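Long-range contact in methylxanthine N1-demethylase NdmA (Pseudomonas putida, PDB 6ICN), which removes the N1-methyl group of caffeine and related methylxanthines as a Rieske non-heme iron oxygenase, giving theobromine and formaldehyde from caffeine: residues G53-V65 with M76-G90. Sequence-based numbering, arbitrary orientation.
With FES (Fe2/s2 (inorganic) cluster), chain D.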
# COMPACT_ATOMS: atom_id res chain seq x y z
N GLY A 53 -6.20 -5.50 30.86
CA GLY A 53 -4.83 -5.47 30.38
C GLY A 53 -4.33 -6.89 30.18
O GLY A 53 -5.12 -7.84 30.16
N PRO A 54 -3.01 -7.06 30.03
CA PRO A 54 -1.98 -6.02 30.18
C PRO A 54 -1.86 -5.10 28.98
O PRO A 54 -2.27 -5.45 27.86
CB PRO A 54 -0.69 -6.83 30.33
CG PRO A 54 -0.98 -8.13 29.50
CD PRO A 54 -2.44 -8.41 29.83
N LEU A 55 -1.26 -3.94 29.20
CA LEU A 55 -1.00 -2.98 28.13
C LEU A 55 0.45 -2.52 28.25
O LEU A 55 0.86 -2.07 29.32
CB LEU A 55 -1.95 -1.77 28.23
CG LEU A 55 -1.62 -0.57 27.33
CD1 LEU A 55 -1.75 -0.99 25.86
CD2 LEU A 55 -2.48 0.69 27.63
N ALA A 56 1.21 -2.63 27.16
CA ALA A 56 2.55 -2.05 27.11
C ALA A 56 2.48 -0.54 26.97
O ALA A 56 1.75 -0.02 26.12
CB ALA A 56 3.35 -2.65 25.94
N VAL A 57 3.26 0.18 27.79
CA VAL A 57 3.40 1.62 27.69
C VAL A 57 4.88 1.96 27.81
O VAL A 57 5.70 1.14 28.24
CB VAL A 57 2.60 2.39 28.75
CG1 VAL A 57 1.11 2.01 28.66
CG2 VAL A 57 3.14 2.08 30.16
N LYS A 58 5.23 3.17 27.38
CA LYS A 58 6.61 3.66 27.43
C LYS A 58 6.62 5.05 28.03
O LYS A 58 5.81 5.90 27.67
CB LYS A 58 7.26 3.68 26.04
CG LYS A 58 8.71 4.17 26.07
CD LYS A 58 9.33 4.20 24.66
CE LYS A 58 9.83 2.85 24.25
NZ LYS A 58 10.47 2.92 22.90
N LEU A 59 7.55 5.27 28.96
CA LEU A 59 7.62 6.52 29.71
C LEU A 59 9.09 6.81 29.95
O LEU A 59 9.79 5.97 30.52
CB LEU A 59 6.86 6.40 31.04
CG LEU A 59 7.11 7.54 32.01
CD1 LEU A 59 6.62 8.85 31.42
CD2 LEU A 59 6.37 7.24 33.32
N LEU A 60 9.55 7.97 29.47
CA LEU A 60 10.97 8.37 29.62
C LEU A 60 11.91 7.24 29.20
O LEU A 60 12.88 6.93 29.89
CB LEU A 60 11.25 8.82 31.06
CG LEU A 60 10.46 10.07 31.45
CD1 LEU A 60 10.44 10.30 32.97
CD2 LEU A 60 11.02 11.28 30.73
N ASN A 61 11.57 6.59 28.08
CA ASN A 61 12.31 5.48 27.47
C ASN A 61 12.31 4.19 28.29
O ASN A 61 13.05 3.26 27.96
CB ASN A 61 13.77 5.87 27.17
CG ASN A 61 14.25 5.32 25.83
OD1 ASN A 61 13.46 5.12 24.90
ND2 ASN A 61 15.55 5.06 25.73
N GLU A 62 11.48 4.09 29.34
CA GLU A 62 11.30 2.84 30.06
C GLU A 62 10.14 2.05 29.47
O GLU A 62 9.06 2.61 29.26
CB GLU A 62 10.99 3.13 31.54
CG GLU A 62 12.10 3.85 32.26
CD GLU A 62 13.04 2.89 32.96
OE1 GLU A 62 13.11 1.71 32.55
OE2 GLU A 62 13.69 3.31 33.93
N GLN A 63 10.34 0.76 29.23
CA GLN A 63 9.28 -0.11 28.74
C GLN A 63 8.56 -0.71 29.95
O GLN A 63 9.14 -1.49 30.70
CB GLN A 63 9.84 -1.21 27.85
CG GLN A 63 10.54 -0.68 26.62
CD GLN A 63 10.99 -1.80 25.71
OE1 GLN A 63 10.20 -2.32 24.94
NE2 GLN A 63 12.25 -2.18 25.81
N LEU A 64 7.29 -0.34 30.12
CA LEU A 64 6.50 -0.74 31.26
C LEU A 64 5.25 -1.50 30.81
O LEU A 64 4.87 -1.45 29.64
CB LEU A 64 6.08 0.49 32.07
CG LEU A 64 7.18 1.49 32.43
CD1 LEU A 64 6.61 2.71 33.12
CD2 LEU A 64 8.26 0.81 33.28
N VAL A 65 4.62 -2.19 31.75
CA VAL A 65 3.34 -2.84 31.50
C VAL A 65 2.37 -2.44 32.60
O VAL A 65 2.74 -2.40 33.78
CB VAL A 65 3.51 -4.38 31.41
CG1 VAL A 65 4.16 -4.93 32.70
CG2 VAL A 65 2.19 -5.06 31.10
N MET A 76 4.56 -2.44 36.13
CA MET A 76 5.81 -3.19 36.31
C MET A 76 6.70 -2.93 35.11
O MET A 76 6.23 -2.53 34.04
CB MET A 76 5.57 -4.71 36.43
CG MET A 76 4.68 -5.16 37.54
SD MET A 76 4.55 -6.95 37.46
CE MET A 76 2.95 -7.16 38.24
N ARG A 77 8.00 -3.18 35.26
CA ARG A 77 8.84 -3.24 34.06
C ARG A 77 8.35 -4.35 33.14
O ARG A 77 8.05 -5.47 33.58
CB ARG A 77 10.29 -3.48 34.42
CG ARG A 77 11.22 -3.30 33.22
CD ARG A 77 12.69 -3.31 33.65
NE ARG A 77 12.95 -2.50 34.84
CZ ARG A 77 13.19 -1.20 34.81
NH1 ARG A 77 13.20 -0.55 33.65
NH2 ARG A 77 13.42 -0.54 35.92
N ASP A 78 8.29 -4.07 31.83
CA ASP A 78 7.77 -5.03 30.87
C ASP A 78 8.85 -6.05 30.47
O ASP A 78 9.25 -6.16 29.31
CB ASP A 78 7.24 -4.30 29.65
CG ASP A 78 6.41 -5.20 28.77
OD1 ASP A 78 6.11 -6.33 29.18
OD2 ASP A 78 6.06 -4.76 27.65
N ARG A 79 9.31 -6.82 31.46
CA ARG A 79 10.44 -7.73 31.24
C ARG A 79 10.44 -8.77 32.34
O ARG A 79 10.71 -8.44 33.50
CB ARG A 79 11.75 -6.95 31.23
CG ARG A 79 12.96 -7.80 30.90
CD ARG A 79 14.24 -6.95 30.91
NE ARG A 79 15.38 -7.82 30.71
CZ ARG A 79 16.30 -8.10 31.63
NH1 ARG A 79 16.28 -7.52 32.83
NH2 ARG A 79 17.27 -8.96 31.33
N CYS A 80 10.12 -10.02 31.98
CA CYS A 80 10.09 -11.10 32.96
C CYS A 80 11.48 -11.39 33.51
O CYS A 80 12.47 -11.36 32.77
CB CYS A 80 9.50 -12.35 32.30
SG CYS A 80 9.35 -13.78 33.39
N ALA A 81 11.55 -11.69 34.82
CA ALA A 81 12.84 -11.97 35.45
C ALA A 81 13.47 -13.28 34.98
O ALA A 81 14.69 -13.43 35.09
CB ALA A 81 12.66 -12.04 36.98
N HIS A 82 12.68 -14.21 34.43
CA HIS A 82 13.14 -15.54 34.07
C HIS A 82 13.99 -15.50 32.80
O HIS A 82 15.21 -15.72 32.84
CB HIS A 82 11.93 -16.45 33.88
CG HIS A 82 12.28 -17.85 33.49
ND1 HIS A 82 11.53 -18.58 32.59
CD2 HIS A 82 13.28 -18.66 33.88
CE1 HIS A 82 12.06 -19.78 32.45
NE2 HIS A 82 13.12 -19.86 33.23
N ARG A 83 13.36 -15.21 31.66
CA ARG A 83 14.07 -15.17 30.38
C ARG A 83 13.70 -13.93 29.57
O ARG A 83 13.81 -13.93 28.33
CB ARG A 83 13.78 -16.46 29.57
CG ARG A 83 14.37 -17.72 30.20
CD ARG A 83 15.90 -17.65 30.18
NE ARG A 83 16.60 -18.86 30.60
CZ ARG A 83 17.11 -19.07 31.81
NH1 ARG A 83 16.97 -18.16 32.77
NH2 ARG A 83 17.79 -20.20 32.06
N SER A 84 13.28 -12.86 30.24
CA SER A 84 13.20 -11.52 29.65
C SER A 84 12.11 -11.36 28.60
O SER A 84 12.11 -10.38 27.87
CB SER A 84 14.55 -11.09 29.05
OG SER A 84 15.59 -11.17 30.01
N ALA A 85 11.12 -12.26 28.53
CA ALA A 85 9.95 -12.03 27.69
C ALA A 85 9.16 -10.81 28.17
O ALA A 85 9.22 -10.41 29.34
CB ALA A 85 9.02 -13.25 27.69
N LYS A 86 8.39 -10.21 27.26
CA LYS A 86 7.51 -9.11 27.64
C LYS A 86 6.24 -9.63 28.32
O LYS A 86 5.46 -10.39 27.72
CB LYS A 86 7.15 -8.26 26.42
CG LYS A 86 8.32 -7.41 25.94
CD LYS A 86 7.89 -6.31 24.98
CE LYS A 86 9.10 -5.46 24.61
NZ LYS A 86 10.05 -6.20 23.69
N LEU A 87 6.07 -9.23 29.58
CA LEU A 87 4.83 -9.49 30.31
C LEU A 87 3.60 -8.89 29.64
O LEU A 87 2.48 -9.37 29.89
CB LEU A 87 4.97 -8.94 31.74
CG LEU A 87 6.15 -9.56 32.52
CD1 LEU A 87 6.29 -8.83 33.88
CD2 LEU A 87 6.01 -11.07 32.72
N SER A 88 3.77 -7.87 28.80
CA SER A 88 2.64 -7.28 28.09
C SER A 88 2.05 -8.22 27.04
O SER A 88 0.96 -7.94 26.53
CB SER A 88 3.05 -5.95 27.43
OG SER A 88 4.17 -6.12 26.56
N LEU A 89 2.74 -9.31 26.71
CA LEU A 89 2.15 -10.34 25.86
C LEU A 89 1.48 -11.43 26.68
O LEU A 89 1.03 -12.44 26.12
CB LEU A 89 3.22 -10.94 24.94
CG LEU A 89 3.84 -9.99 23.91
CD1 LEU A 89 4.72 -10.80 22.96
CD2 LEU A 89 2.77 -9.23 23.15
N GLY A 90 1.37 -11.23 28.00
CA GLY A 90 0.81 -12.22 28.91
C GLY A 90 -0.65 -11.98 29.22
O GLY A 90 -1.40 -11.35 28.45
FE1 FES D . 8.65 -15.32 31.72
FE2 FES D . 9.95 -17.63 31.41
S1 FES D . 10.36 -15.68 30.38
S2 FES D . 8.14 -17.26 32.61
O HOH W 1 12.24 -4.14 23.39
O HOH W 2 12.05 -0.85 31.43
O HOH W 3 7.55 -2.86 25.69
O HOH W 4 6.49 -2.11 27.31
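V65 sets CG2 anti to its backbone N and lays it against S88 CA (3.8 Å), while CG1 turns to M76 O and CB. D78 likewise carries its carboxylate anti to N (chi1 -167°), which brings it over V65 CB and back to the 87-89 turn. There OD2 takes S88 OG on its syn lone pair at 2.6 Å, and OD1 receives S88 N at 2.8 Å, 26° out of the carboxylate plane; both bonds together fix the carboxylate's rotation. One water bridges OD2 and Q63 OE1, a second lies between OD2 and L64 O, and A56 CB rests on S88 CB and OG. Between the strands, V65 and M76 exchange both backbone bonds, and just past the strand end D78 N, at the centre of an inverse gamma turn, adds one more, nearly straight, to Q63 O (2.9 Å). Farther along, R77 offers NH1 in its guanidinium plane to E62 OE1 at 2.5 Å, with the two planes 43° apart; R77 NH2 has a second partner in D130, and E62 OE2 one in R32. P54, after a cis peptide, puts CD 3.4 Å from G90 O. With an alanine at D78, S88 N and OG would probably lose their acceptors and the 87-89 turn could shift off V65. The hairpin of 62-69 and 72-77 thus meets the Rieske cluster loop, in which C80 and H82, with C99 and H102, bind the two irons, and the buried carboxylate joins that loop's far end to the sheet through hydrogen bonds and water.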